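Local coordinates for alpha-rhamnosidase (Dictyoglomus thermophilum, PDB 6I60), which probably hydrolyses terminal non-reducing alpha-L-rhamnose residues in alpha-L-rhamnosides, at residues 36-41 against 339-344; 116-119 against 125-128; 200-205 against 228-233; 369-374 against 393-398; 533-538 against 582-587. One frame throughout, in Å; residues are numbered along the deposited sequence.

Contact 1 (36-41 against 339-344); sequences KCEFTT and SEIYPP
Ile341 pushes its branched side chain into the corner formed by Glu38 and Thr40, and nearly all of this small contact can be read along it. CB starts against Glu38, 3.7 Å from that residue's CB. CG1 stays against the same partner, 3.8 Å from Glu38 CG, the two side chains crossing at about a right angle. The other branch goes to the threonine: with CG2 anti to the backbone N (CG1 at chi1 -46°), the methyl lies beside Thr40, 3.8 Å from Thr40 CB. Cutting Ile341 back to an alanine is likely to leave Thr40 without its methyl partner and to open a gap beside the aliphatic part of Glu38. One water adds a polar link, donating to Glu38 OE1 at 2.7 Å and accepting from Ile341 N at 3.3 Å. The carboxylate has further partners outside the pair, OE2 on the backbone N of Ile52 and OE1 in a salt bridge with Arg528. The contact therefore joins the turn after edge strand 35-37 of the immunoglobulin-like domain to the linker between strands 336-338 and 345-351, with Phe39, Glu340 and Tyr342 resting on helix 524-535 nearby.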
# COMPACT_ATOMS: atom_id res chain seq x y z
N LYS A 36 -16.05 6.70 9.52
CA LYS A 36 -15.50 5.49 8.93
C LYS A 36 -15.52 4.37 9.96
O LYS A 36 -15.12 4.56 11.11
CB LYS A 36 -14.07 5.72 8.43
CG LYS A 36 -13.92 6.93 7.53
CD LYS A 36 -13.05 6.63 6.32
CE LYS A 36 -12.31 7.88 5.85
NZ LYS A 36 -10.98 8.01 6.50
N CYS A 37 -16.00 3.20 9.54
CA CYS A 37 -15.86 1.97 10.30
C CYS A 37 -14.86 1.08 9.58
O CYS A 37 -15.00 0.84 8.37
CB CYS A 37 -17.20 1.25 10.45
SG CYS A 37 -17.08 -0.37 11.23
N GLU A 38 -13.85 0.60 10.31
CA GLU A 38 -12.72 -0.11 9.71
C GLU A 38 -12.02 0.75 8.67
O GLU A 38 -11.51 0.24 7.67
CB GLU A 38 -13.14 -1.45 9.11
CG GLU A 38 -13.38 -2.55 10.14
CD GLU A 38 -12.14 -2.83 10.98
OE1 GLU A 38 -11.32 -3.68 10.56
OE2 GLU A 38 -11.99 -2.20 12.05
N PHE A 39 -12.00 2.07 8.89
CA PHE A 39 -11.37 3.03 7.99
C PHE A 39 -11.97 2.96 6.58
O PHE A 39 -11.26 3.08 5.58
CB PHE A 39 -9.85 2.83 7.94
CG PHE A 39 -9.20 2.91 9.29
CD1 PHE A 39 -8.89 4.14 9.85
CD2 PHE A 39 -8.90 1.76 10.00
CE1 PHE A 39 -8.29 4.22 11.09
CE2 PHE A 39 -8.30 1.84 11.25
CZ PHE A 39 -8.00 3.07 11.79
N THR A 40 -13.29 2.78 6.52
CA THR A 40 -13.99 2.71 5.25
C THR A 40 -15.40 3.25 5.43
O THR A 40 -16.04 2.98 6.45
CB THR A 40 -14.05 1.27 4.71
OG1 THR A 40 -12.74 0.69 4.76
CG2 THR A 40 -14.55 1.26 3.27
N THR A 41 -15.86 4.02 4.45
CA THR A 41 -17.21 4.57 4.48
C THR A 41 -18.21 3.45 4.21
O THR A 41 -18.24 2.89 3.12
CB THR A 41 -17.36 5.70 3.46
OG1 THR A 41 -16.64 6.85 3.92
CG2 THR A 41 -18.82 6.06 3.27
N SER A 339 -12.68 -11.93 6.67
CA SER A 339 -13.09 -10.84 5.78
C SER A 339 -12.49 -9.54 6.31
O SER A 339 -13.05 -8.91 7.21
CB SER A 339 -14.61 -10.74 5.68
OG SER A 339 -14.99 -9.70 4.79
N GLU A 340 -11.35 -9.14 5.74
CA GLU A 340 -10.69 -7.90 6.13
C GLU A 340 -11.21 -6.75 5.27
O GLU A 340 -11.49 -6.93 4.08
CB GLU A 340 -9.18 -8.03 5.98
CG GLU A 340 -8.55 -9.05 6.92
CD GLU A 340 -7.14 -8.66 7.34
OE1 GLU A 340 -6.24 -9.51 7.24
OE2 GLU A 340 -6.95 -7.50 7.76
N ILE A 341 -11.33 -5.58 5.89
CA ILE A 341 -11.77 -4.37 5.20
C ILE A 341 -10.51 -3.63 4.77
O ILE A 341 -9.82 -3.01 5.58
CB ILE A 341 -12.67 -3.51 6.08
CG1 ILE A 341 -13.72 -4.37 6.78
CG2 ILE A 341 -13.33 -2.42 5.25
CD1 ILE A 341 -14.85 -4.82 5.87
N TYR A 342 -10.21 -3.69 3.48
CA TYR A 342 -9.03 -3.05 2.92
C TYR A 342 -9.29 -2.77 1.45
O TYR A 342 -10.14 -3.42 0.83
CB TYR A 342 -7.78 -3.92 3.09
CG TYR A 342 -7.69 -5.12 2.17
CD1 TYR A 342 -8.70 -6.07 2.13
CD2 TYR A 342 -6.58 -5.30 1.35
CE1 TYR A 342 -8.62 -7.17 1.29
CE2 TYR A 342 -6.49 -6.40 0.50
CZ TYR A 342 -7.52 -7.32 0.48
OH TYR A 342 -7.44 -8.41 -0.35
N PRO A 343 -8.60 -1.79 0.86
CA PRO A 343 -8.83 -1.46 -0.55
C PRO A 343 -8.53 -2.64 -1.45
O PRO A 343 -7.46 -3.25 -1.37
CB PRO A 343 -7.85 -0.30 -0.80
CG PRO A 343 -7.62 0.29 0.55
CD PRO A 343 -7.66 -0.85 1.51
N PRO A 344 -9.47 -3.00 -2.32
CA PRO A 344 -9.25 -4.11 -3.26
C PRO A 344 -8.54 -3.63 -4.52
O PRO A 344 -8.34 -2.43 -4.75
CB PRO A 344 -10.67 -4.58 -3.57
CG PRO A 344 -11.50 -3.34 -3.47
CD PRO A 344 -10.83 -2.45 -2.43
O HOH W 1 -10.15 -5.54 8.96

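Contact 2 (116-119 against 125-128); sequences KVRW and QESP
Ser127 nestles against Trp119, and this is the close-packed half of the contact. Its CB lies 3.4 Å from Trp119 CD1, and its OG is also 3.4 Å from that carbon, approaching the indole obliquely. A chi1 of 75° turns the indole to this side, wedging its CG between the main-chain N and C. The backbones are joined here by one weak hydrogen bond, Ser127 N to Trp119 O, 3.3 Å long. Both polar ends are satisfied by the same outside atom: Trp119 NE1 and Ser127 OG each bond to the carbonyl O of Tyr30.

On the other side, toward solvent, the contact is looser and electrostatic. Arg118 lays its aliphatic chain along the backbone, CD 3.3 Å from Ser127 O, and then bends at chi3. Glu126 reaches over with an extended chain and sets OE1 above one face of the guanidinium, 3.1 Å from Arg118 NH1. The two planes are 72° apart and none of the guanidinium hydrogens is aimed at the oxygen, so the attraction in this salt bridge is electrostatic. A leucine in place of Arg118 would probably leave the Glu126 carboxylate without its positive mate. Strands 112-120 and 133-137 are antiparallel neighbours joined by this loop, a beta hairpin of the immunoglobulin-like domain.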
# COMPACT_ATOMS: atom_id res chain seq x y z
N LYS A 116 -24.23 6.74 15.02
CA LYS A 116 -23.98 8.17 14.95
C LYS A 116 -23.00 8.55 16.06
O LYS A 116 -22.64 7.72 16.90
CB LYS A 116 -25.28 8.98 15.09
CG LYS A 116 -26.54 8.19 14.78
CD LYS A 116 -27.77 8.84 15.41
CE LYS A 116 -27.81 8.59 16.91
NZ LYS A 116 -29.02 9.20 17.53
N VAL A 117 -22.57 9.81 16.06
CA VAL A 117 -21.61 10.26 17.07
C VAL A 117 -21.76 11.76 17.26
O VAL A 117 -22.04 12.50 16.31
CB VAL A 117 -20.16 9.86 16.69
CG1 VAL A 117 -19.69 10.63 15.47
CG2 VAL A 117 -19.22 10.07 17.86
N ARG A 118 -21.61 12.20 18.51
CA ARG A 118 -21.52 13.60 18.87
C ARG A 118 -20.15 13.89 19.45
O ARG A 118 -19.43 12.98 19.89
CB ARG A 118 -22.60 13.99 19.89
CG ARG A 118 -24.03 13.78 19.43
CD ARG A 118 -25.02 14.31 20.46
NE ARG A 118 -24.75 13.82 21.81
CZ ARG A 118 -25.69 13.56 22.71
NH1 ARG A 118 -26.97 13.73 22.42
NH2 ARG A 118 -25.35 13.12 23.92
N TRP A 119 -19.78 15.17 19.46
CA TRP A 119 -18.50 15.58 20.01
C TRP A 119 -18.67 16.89 20.77
O TRP A 119 -19.53 17.71 20.44
CB TRP A 119 -17.43 15.74 18.92
CG TRP A 119 -17.59 16.97 18.08
CD1 TRP A 119 -18.59 17.25 17.20
CD2 TRP A 119 -16.70 18.10 18.05
NE1 TRP A 119 -18.39 18.48 16.62
CE2 TRP A 119 -17.23 19.02 17.12
CE3 TRP A 119 -15.50 18.41 18.70
CZ2 TRP A 119 -16.61 20.24 16.84
CZ3 TRP A 119 -14.89 19.62 18.42
CH2 TRP A 119 -15.44 20.52 17.49
N GLN A 125 -19.27 22.65 24.57
CA GLN A 125 -20.51 22.89 23.83
C GLN A 125 -20.87 21.64 23.05
O GLN A 125 -20.06 21.12 22.27
CB GLN A 125 -20.35 24.09 22.90
CG GLN A 125 -19.80 25.33 23.60
CD GLN A 125 -19.64 26.50 22.65
OE1 GLN A 125 -20.01 27.63 22.98
NE2 GLN A 125 -19.08 26.25 21.48
N GLU A 126 -22.09 21.14 23.27
CA GLU A 126 -22.52 19.89 22.66
C GLU A 126 -22.90 20.11 21.20
O GLU A 126 -23.53 21.11 20.84
CB GLU A 126 -23.71 19.33 23.43
CG GLU A 126 -24.18 17.96 22.96
CD GLU A 126 -25.52 17.58 23.54
OE1 GLU A 126 -25.81 16.37 23.64
OE2 GLU A 126 -26.30 18.49 23.90
N SER A 127 -22.51 19.16 20.35
CA SER A 127 -22.77 19.18 18.92
C SER A 127 -23.92 18.25 18.57
O SER A 127 -24.19 17.28 19.29
CB SER A 127 -21.52 18.74 18.14
OG SER A 127 -21.87 18.04 16.96
N PRO A 128 -24.64 18.53 17.48
CA PRO A 128 -25.71 17.62 17.05
C PRO A 128 -25.15 16.27 16.64
O PRO A 128 -23.95 16.08 16.43
CB PRO A 128 -26.34 18.35 15.85
CG PRO A 128 -25.94 19.78 16.02
CD PRO A 128 -24.59 19.75 16.67

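Contact 3 (200-205 against 228-233)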
# COMPACT_ATOMS: atom_id res chain seq x y z
N GLY A 200 -7.38 -19.43 -6.94
CA GLY A 200 -6.76 -18.28 -6.30
C GLY A 200 -7.39 -16.97 -6.74
O GLY A 200 -7.30 -15.95 -6.04
N LEU A 201 -8.03 -16.99 -7.91
CA LEU A 201 -8.76 -15.85 -8.44
C LEU A 201 -10.14 -16.32 -8.90
O LEU A 201 -10.36 -17.50 -9.18
CB LEU A 201 -8.00 -15.20 -9.60
CG LEU A 201 -6.58 -14.72 -9.29
CD1 LEU A 201 -5.84 -14.35 -10.57
CD2 LEU A 201 -6.60 -13.55 -8.32
N TYR A 202 -11.07 -15.37 -8.99
CA TYR A 202 -12.44 -15.71 -9.37
C TYR A 202 -13.11 -14.52 -10.02
O TYR A 202 -12.65 -13.38 -9.92
CB TYR A 202 -13.26 -16.18 -8.15
CG TYR A 202 -13.66 -15.06 -7.21
CD1 TYR A 202 -12.83 -14.68 -6.17
CD2 TYR A 202 -14.86 -14.39 -7.37
CE1 TYR A 202 -13.18 -13.66 -5.31
CE2 TYR A 202 -15.23 -13.37 -6.51
CZ TYR A 202 -14.39 -13.01 -5.48
OH TYR A 202 -14.74 -12.00 -4.63
N GLU A 203 -14.22 -14.80 -10.71
CA GLU A 203 -15.12 -13.79 -11.23
C GLU A 203 -16.54 -14.28 -11.03
O GLU A 203 -16.87 -15.40 -11.42
CB GLU A 203 -14.84 -13.50 -12.71
CG GLU A 203 -13.95 -12.29 -12.95
CD GLU A 203 -13.90 -11.86 -14.40
OE1 GLU A 203 -14.18 -12.70 -15.28
OE2 GLU A 203 -13.58 -10.68 -14.66
N LEU A 204 -17.38 -13.45 -10.42
CA LEU A 204 -18.73 -13.84 -10.04
C LEU A 204 -19.76 -13.24 -10.98
O LEU A 204 -19.67 -12.07 -11.36
CB LEU A 204 -19.03 -13.40 -8.60
CG LEU A 204 -20.45 -13.62 -8.11
CD1 LEU A 204 -20.74 -15.10 -7.93
CD2 LEU A 204 -20.68 -12.86 -6.82
N TYR A 205 -20.74 -14.05 -11.36
CA TYR A 205 -21.84 -13.63 -12.22
C TYR A 205 -23.15 -14.11 -11.63
O TYR A 205 -23.23 -15.22 -11.09
CB TYR A 205 -21.68 -14.18 -13.65
CG TYR A 205 -20.51 -13.59 -14.40
CD1 TYR A 205 -20.66 -12.41 -15.13
CD2 TYR A 205 -19.27 -14.20 -14.39
CE1 TYR A 205 -19.59 -11.87 -15.83
CE2 TYR A 205 -18.20 -13.66 -15.08
CZ TYR A 205 -18.37 -12.50 -15.80
OH TYR A 205 -17.30 -11.96 -16.48
N LEU A 228 -8.97 -14.88 2.61
CA LEU A 228 -9.88 -13.74 2.69
C LEU A 228 -11.01 -13.91 1.69
O LEU A 228 -10.78 -13.95 0.48
CB LEU A 228 -9.14 -12.43 2.43
CG LEU A 228 -7.78 -12.24 3.10
CD1 LEU A 228 -7.03 -11.09 2.45
CD2 LEU A 228 -7.96 -12.00 4.59
N TYR A 229 -12.24 -14.02 2.19
CA TYR A 229 -13.41 -14.09 1.33
C TYR A 229 -14.02 -12.70 1.17
O TYR A 229 -13.85 -11.82 2.01
CB TYR A 229 -14.45 -15.07 1.89
CG TYR A 229 -15.18 -14.58 3.13
CD1 TYR A 229 -14.63 -14.78 4.40
CD2 TYR A 229 -16.41 -13.95 3.04
CE1 TYR A 229 -15.29 -14.34 5.53
CE2 TYR A 229 -17.08 -13.51 4.17
CZ TYR A 229 -16.51 -13.71 5.41
OH TYR A 229 -17.17 -13.28 6.54
N THR A 230 -14.73 -12.52 0.06
CA THR A 230 -15.38 -11.25 -0.27
C THR A 230 -16.89 -11.42 -0.22
O THR A 230 -17.43 -12.44 -0.66
CB THR A 230 -14.95 -10.76 -1.66
OG1 THR A 230 -13.52 -10.74 -1.74
CG2 THR A 230 -15.49 -9.37 -1.92
N VAL A 231 -17.57 -10.41 0.33
CA VAL A 231 -19.03 -10.39 0.41
C VAL A 231 -19.54 -9.32 -0.55
O VAL A 231 -19.03 -8.19 -0.56
CB VAL A 231 -19.52 -10.13 1.84
CG1 VAL A 231 -18.78 -8.97 2.45
CG2 VAL A 231 -21.02 -9.87 1.85
N TYR A 232 -20.55 -9.67 -1.34
CA TYR A 232 -21.13 -8.76 -2.31
C TYR A 232 -22.62 -8.56 -2.03
O TYR A 232 -23.29 -9.44 -1.47
CB TYR A 232 -20.95 -9.29 -3.74
CG TYR A 232 -19.52 -9.27 -4.22
CD1 TYR A 232 -18.89 -8.08 -4.55
CD2 TYR A 232 -18.80 -10.45 -4.34
CE1 TYR A 232 -17.58 -8.06 -5.00
CE2 TYR A 232 -17.49 -10.44 -4.79
CZ TYR A 232 -16.89 -9.24 -5.11
OH TYR A 232 -15.58 -9.23 -5.55
N ASP A 233 -23.12 -7.39 -2.41
CA ASP A 233 -24.54 -7.07 -2.30
C ASP A 233 -25.18 -7.34 -3.65
O ASP A 233 -24.97 -6.59 -4.61
CB ASP A 233 -24.74 -5.62 -1.87
CG ASP A 233 -26.14 -5.11 -2.16
OD1 ASP A 233 -27.12 -5.82 -1.83
OD2 ASP A 233 -26.27 -4.00 -2.72
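Tyr202 is the first residue along 200-205 to touch the facing strand, just past a classic beta bulge at Gly200 and Leu201, which both face Gly250. Its CG sits between the backbone N and the carbonyl carbon (chi1 74°), and the ring is sent across to the opposing layer. There its hydroxyl accepts a hydrogen bond from Tyr232 OH at 3.0 Å. The two side chains come from opposite directions, Tyr202 OH arriving at the edge of the Tyr232 ring, near its plane. Thr230 OG1 lies at the edge of the Tyr202 ring. Asp217 bonds to both Tyr202 OH and Thr230 OG1, and these buried hydroxyls are thereby provided for. Thr230 also turns CG2 over one face of the Tyr232 ring. Two residues on, Leu204 slides past Tyr232, its CD2 3.9 Å from Tyr232 CD2, and adds to the apolar part, beside the Tyr202 CE2 to Tyr232 CE2 approach of 4.1 Å. No backbone bonds join these strands: their axes are 10.8 Å apart and only 22° from parallel, the geometry of two layers of a beta sandwich. Strand 201-206 pairs with 242-250, while 226-233 lies beside 189-199, whose Ile196 and Val194 pack on Tyr202 and Leu204.

Contact 4 (369-374 against 393-398); sequences GQNYTG and HAELTY
Asn371 and Glu395 meet inside the concanavalin-like domain through a single buried hydrogen bond. Asn371 ND2 gives a proton to Glu395 OE2 over 3.0 Å, at a fairly straight 158°. The acceptor lies near the plane of the amide, but the donor comes down from above the carboxylate plane; the two flat groups stand 83° apart. The amide also rests on the aliphatic part of the glutamate, with Asn371 ND2 3.4 Å from Glu395 CG. Setting Asn371 CG anti to the backbone N (chi1 -165°) swings the amide across to its partner, while Glu395 is extended beyond CG and reaches in from the break between strands 388-394 and 396-397.

A second shell holds the carboxylate and the asparagine's backbone. The other carboxylate oxygen, Glu395 OE1, accepts from Thr407 OG1 and from the backbone N of His818, so several donors hold this buried carboxylate and probably stabilise its negative charge. On the asparagine side, the backbone N of Asn371 bonds to Thr801 OG1. Thr801 and His818 belong to the six-hairpin glycosidase domain, and the pair thus sits where the two domains meet. Gln370 joins the same corner: besides reaching the carbonyl of Thr801, its NE2 donates to Asn371 O at 3.2 Å, from above that carbonyl's plane and with the oxygen in the plane of the glutamine amide.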
# COMPACT_ATOMS: atom_id res chain seq x y z
N GLY A 369 3.60 5.81 -23.13
CA GLY A 369 4.26 6.95 -22.52
C GLY A 369 4.49 6.86 -21.03
O GLY A 369 4.99 7.82 -20.44
N GLN A 370 4.17 5.73 -20.41
CA GLN A 370 4.32 5.58 -18.97
C GLN A 370 4.40 4.10 -18.63
O GLN A 370 3.63 3.30 -19.18
CB GLN A 370 3.15 6.25 -18.22
CG GLN A 370 3.06 5.89 -16.74
CD GLN A 370 4.08 6.63 -15.90
OE1 GLN A 370 4.25 7.84 -16.04
NE2 GLN A 370 4.76 5.90 -15.02
N ASN A 371 5.33 3.75 -17.75
CA ASN A 371 5.45 2.39 -17.25
C ASN A 371 4.41 2.18 -16.15
O ASN A 371 4.54 2.72 -15.05
CB ASN A 371 6.86 2.15 -16.72
CG ASN A 371 7.17 0.68 -16.52
OD1 ASN A 371 6.26 -0.16 -16.46
ND2 ASN A 371 8.45 0.35 -16.41
N TYR A 372 3.37 1.41 -16.45
CA TYR A 372 2.29 1.17 -15.49
C TYR A 372 2.04 -0.32 -15.34
O TYR A 372 2.83 -1.14 -15.81
CB TYR A 372 1.01 1.90 -15.92
CG TYR A 372 0.38 1.36 -17.19
CD1 TYR A 372 0.99 1.53 -18.42
CD2 TYR A 372 -0.85 0.71 -17.15
CE1 TYR A 372 0.41 1.05 -19.58
CE2 TYR A 372 -1.44 0.23 -18.30
CZ TYR A 372 -0.80 0.40 -19.52
OH TYR A 372 -1.39 -0.08 -20.67
N THR A 373 0.94 -0.68 -14.67
CA THR A 373 0.63 -2.07 -14.39
C THR A 373 -0.81 -2.38 -14.76
O THR A 373 -1.69 -1.51 -14.71
CB THR A 373 0.85 -2.42 -12.91
OG1 THR A 373 0.22 -1.42 -12.09
CG2 THR A 373 2.32 -2.46 -12.60
N GLY A 374 -1.04 -3.63 -15.14
CA GLY A 374 -2.36 -4.07 -15.54
C GLY A 374 -2.35 -4.84 -16.85
O GLY A 374 -1.47 -5.67 -17.08
N HIS A 393 4.06 -7.69 -23.79
CA HIS A 393 4.26 -6.49 -22.99
C HIS A 393 5.72 -6.40 -22.57
O HIS A 393 6.36 -7.42 -22.29
CB HIS A 393 3.35 -6.48 -21.75
CG HIS A 393 1.94 -6.91 -22.03
ND1 HIS A 393 1.61 -8.21 -22.34
CD2 HIS A 393 0.78 -6.21 -22.03
CE1 HIS A 393 0.30 -8.29 -22.53
NE2 HIS A 393 -0.22 -7.09 -22.34
N ALA A 394 6.24 -5.18 -22.51
CA ALA A 394 7.63 -4.97 -22.13
C ALA A 394 7.80 -3.59 -21.52
O ALA A 394 6.98 -2.69 -21.71
CB ALA A 394 8.57 -5.14 -23.33
N GLU A 395 8.90 -3.44 -20.77
CA GLU A 395 9.24 -2.19 -20.11
C GLU A 395 10.10 -1.29 -20.98
O GLU A 395 9.96 -0.06 -20.93
CB GLU A 395 9.98 -2.47 -18.79
CG GLU A 395 9.07 -2.75 -17.61
CD GLU A 395 9.82 -2.72 -16.28
OE1 GLU A 395 11.00 -3.14 -16.25
OE2 GLU A 395 9.24 -2.26 -15.28
N LEU A 396 11.00 -1.86 -21.78
CA LEU A 396 11.98 -1.12 -22.55
C LEU A 396 11.86 -1.45 -24.03
O LEU A 396 11.08 -2.32 -24.44
CB LEU A 396 13.40 -1.41 -22.04
CG LEU A 396 13.56 -1.26 -20.52
CD1 LEU A 396 14.91 -1.79 -20.06
CD2 LEU A 396 13.37 0.20 -20.11
N THR A 397 12.66 -0.75 -24.84
CA THR A 397 12.67 -0.94 -26.28
C THR A 397 14.10 -1.06 -26.77
O THR A 397 15.06 -0.73 -26.06
CB THR A 397 11.97 0.23 -27.00
OG1 THR A 397 11.91 -0.04 -28.41
CG2 THR A 397 12.73 1.53 -26.77
N TYR A 398 14.24 -1.54 -28.00
CA TYR A 398 15.53 -1.61 -28.68
C TYR A 398 15.66 -0.47 -29.68
O TYR A 398 14.69 0.21 -30.01
CB TYR A 398 15.69 -2.96 -29.38
CG TYR A 398 16.05 -4.10 -28.45
CD1 TYR A 398 16.99 -3.93 -27.44
CD2 TYR A 398 15.45 -5.35 -28.58
CE1 TYR A 398 17.32 -4.96 -26.58
CE2 TYR A 398 15.77 -6.39 -27.72
CZ TYR A 398 16.71 -6.19 -26.73
OH TYR A 398 17.03 -7.22 -25.88

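Contact 5 (533-538 against 582-587)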
# COMPACT_ATOMS: atom_id res chain seq x y z
N ASP A 533 -0.50 -10.42 7.56
CA ASP A 533 0.26 -11.38 6.76
C ASP A 533 1.60 -11.69 7.41
O ASP A 533 2.05 -12.84 7.40
CB ASP A 533 0.47 -10.84 5.35
CG ASP A 533 -0.82 -10.79 4.55
OD1 ASP A 533 -1.84 -11.32 5.03
OD2 ASP A 533 -0.81 -10.21 3.44
N ILE A 534 2.26 -10.67 7.98
CA ILE A 534 3.50 -10.90 8.71
C ILE A 534 3.23 -11.72 9.96
O ILE A 534 4.03 -12.59 10.33
CB ILE A 534 4.17 -9.55 9.03
CG1 ILE A 534 4.51 -8.80 7.74
CG2 ILE A 534 5.41 -9.76 9.88
CD1 ILE A 534 4.23 -7.32 7.81
N ARG A 535 2.10 -11.46 10.63
CA ARG A 535 1.74 -12.25 11.80
C ARG A 535 1.46 -13.70 11.43
O ARG A 535 1.77 -14.62 12.19
CB ARG A 535 0.53 -11.62 12.49
CG ARG A 535 0.13 -12.28 13.80
CD ARG A 535 -1.37 -12.20 14.01
NE ARG A 535 -2.12 -12.75 12.88
CZ ARG A 535 -3.26 -12.25 12.43
NH1 ARG A 535 -3.80 -11.19 13.01
NH2 ARG A 535 -3.87 -12.82 11.39
N ASP A 536 0.87 -13.93 10.25
CA ASP A 536 0.56 -15.27 9.79
C ASP A 536 1.79 -16.03 9.30
O ASP A 536 1.69 -17.23 9.02
CB ASP A 536 -0.48 -15.22 8.67
CG ASP A 536 -1.91 -15.13 9.20
OD1 ASP A 536 -2.85 -15.27 8.40
OD2 ASP A 536 -2.08 -14.91 10.42
N ALA A 537 2.94 -15.36 9.17
CA ALA A 537 4.16 -16.02 8.74
C ALA A 537 5.25 -16.01 9.80
O ALA A 537 6.36 -16.48 9.54
CB ALA A 537 4.69 -15.36 7.45
N GLN A 538 4.96 -15.48 10.99
CA GLN A 538 5.94 -15.47 12.07
C GLN A 538 6.11 -16.88 12.62
O GLN A 538 5.14 -17.52 13.03
CB GLN A 538 5.50 -14.51 13.17
CG GLN A 538 6.59 -14.20 14.18
CD GLN A 538 6.20 -13.07 15.12
OE1 GLN A 538 5.02 -12.83 15.35
NE2 GLN A 538 7.20 -12.39 15.66
N LEU A 582 -0.90 -1.47 17.72
CA LEU A 582 0.31 -1.74 18.48
C LEU A 582 0.08 -2.82 19.53
O LEU A 582 0.96 -3.66 19.76
CB LEU A 582 0.82 -0.45 19.14
CG LEU A 582 1.40 0.61 18.19
CD1 LEU A 582 2.13 1.68 18.97
CD2 LEU A 582 2.32 -0.03 17.16
N GLU A 583 -1.09 -2.82 20.17
CA GLU A 583 -1.40 -3.86 21.15
C GLU A 583 -1.72 -5.19 20.47
O GLU A 583 -1.38 -6.25 21.00
CB GLU A 583 -2.57 -3.44 22.03
CG GLU A 583 -2.59 -1.96 22.38
CD GLU A 583 -3.85 -1.56 23.13
OE1 GLU A 583 -3.82 -0.53 23.84
OE2 GLU A 583 -4.87 -2.28 23.01
N GLU A 584 -2.36 -5.14 19.30
CA GLU A 584 -2.76 -6.37 18.62
C GLU A 584 -1.56 -7.19 18.17
O GLU A 584 -1.64 -8.43 18.12
CB GLU A 584 -3.66 -6.03 17.43
CG GLU A 584 -4.11 -7.22 16.61
CD GLU A 584 -4.81 -6.80 15.33
OE1 GLU A 584 -4.91 -7.64 14.41
OE2 GLU A 584 -5.26 -5.64 15.26
N HIS A 585 -0.44 -6.54 17.84
CA HIS A 585 0.75 -7.23 17.36
C HIS A 585 1.92 -7.12 18.33
O HIS A 585 3.06 -7.41 17.96
CB HIS A 585 1.16 -6.69 15.99
CG HIS A 585 0.21 -7.05 14.89
ND1 HIS A 585 0.19 -8.30 14.31
CD2 HIS A 585 -0.73 -6.32 14.25
CE1 HIS A 585 -0.74 -8.33 13.36
NE2 HIS A 585 -1.31 -7.14 13.31
N TYR A 586 1.66 -6.71 19.58
CA TYR A 586 2.76 -6.47 20.52
C TYR A 586 3.50 -7.76 20.85
O TYR A 586 4.73 -7.76 20.96
CB TYR A 586 2.23 -5.82 21.80
CG TYR A 586 3.33 -5.45 22.77
CD1 TYR A 586 3.62 -6.27 23.85
CD2 TYR A 586 4.08 -4.29 22.60
CE1 TYR A 586 4.63 -5.94 24.74
CE2 TYR A 586 5.08 -3.95 23.49
CZ TYR A 586 5.35 -4.78 24.56
OH TYR A 586 6.36 -4.46 25.44
N GLU A 587 2.78 -8.87 21.03
CA GLU A 587 3.43 -10.14 21.31
C GLU A 587 4.32 -10.58 20.15
O GLU A 587 5.38 -11.17 20.37
CB GLU A 587 2.39 -11.21 21.63
CG GLU A 587 1.99 -11.26 23.09
CD GLU A 587 1.52 -12.64 23.52
OE1 GLU A 587 1.22 -13.47 22.64
OE2 GLU A 587 1.47 -12.90 24.74
O HOH W 2 -3.10 -10.26 15.93
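Arg535 meets His585 because its CG stands anti to the backbone N (chi1 -175°) while the His585 ring, with CG beside its own backbone N (chi1 -69°), swings over to meet it. Arg535 CB then lies at the edge of the imidazole, in its plane, 3.6 Å from His585 CE1. Further bends at chi2 and chi3 lead the arginine chain past the ring, and the guanidinium ends up tilted only 20° from the imidazole plane. On one face of that ring lies CG of the neighbouring Glu584.

The guanidinium is held chiefly from its own segment. Its NE and NH2 grip one oxygen of Asp536 side-on, at 3.3 Å from NE to OD2 and 2.9 Å from NH2 to OD2, and from the same face of the carboxylate. Across the contact, Glu584 OE1 lies near the guanidinium plane but 4.0 Å from Arg535 NH1, a long salt bridge. A water links the same arginine nitrogen to the Glu584 backbone instead, accepting from Arg535 NH1 at 3.1 Å and donating to Glu584 O at 3.2 Å. His585, the N-cap residue of helix 586-599, is anchored through ND1 by Tyr565 OH, and Asp536 OD1 pairs with Arg226. The end of helix 524-535 is thus joined to the 584-586 helix junction mainly by van der Waals contact, water and long-range charge, with the Asp536 salt bridge setting the arginine's pose.

Overall arrangement
Contacts 3 and 4 are the buried ones, contact 3 joining two layers of a sandwich through hydroxyls and carbon, contact 4 resting on one amide-carboxylate bond beside a domain boundary. Contacts 1, 2 and 5 are only partly buried: 2 and 5 pair arginine with glutamate, while 1 is mostly aliphatic with a water link. Contact 2 lies within the immunoglobulin-like domain, and contact 1 joins that domain to the next, their centres 24 Å apart. Contact 1 abuts contact 3 directly, Glu340 CG packing 3.8 Å from Leu228 CD2. Helix 524-535 carries one side of contact 5 and also flanks contact 1, and Arg226 pairs with both Glu340 and Asp536.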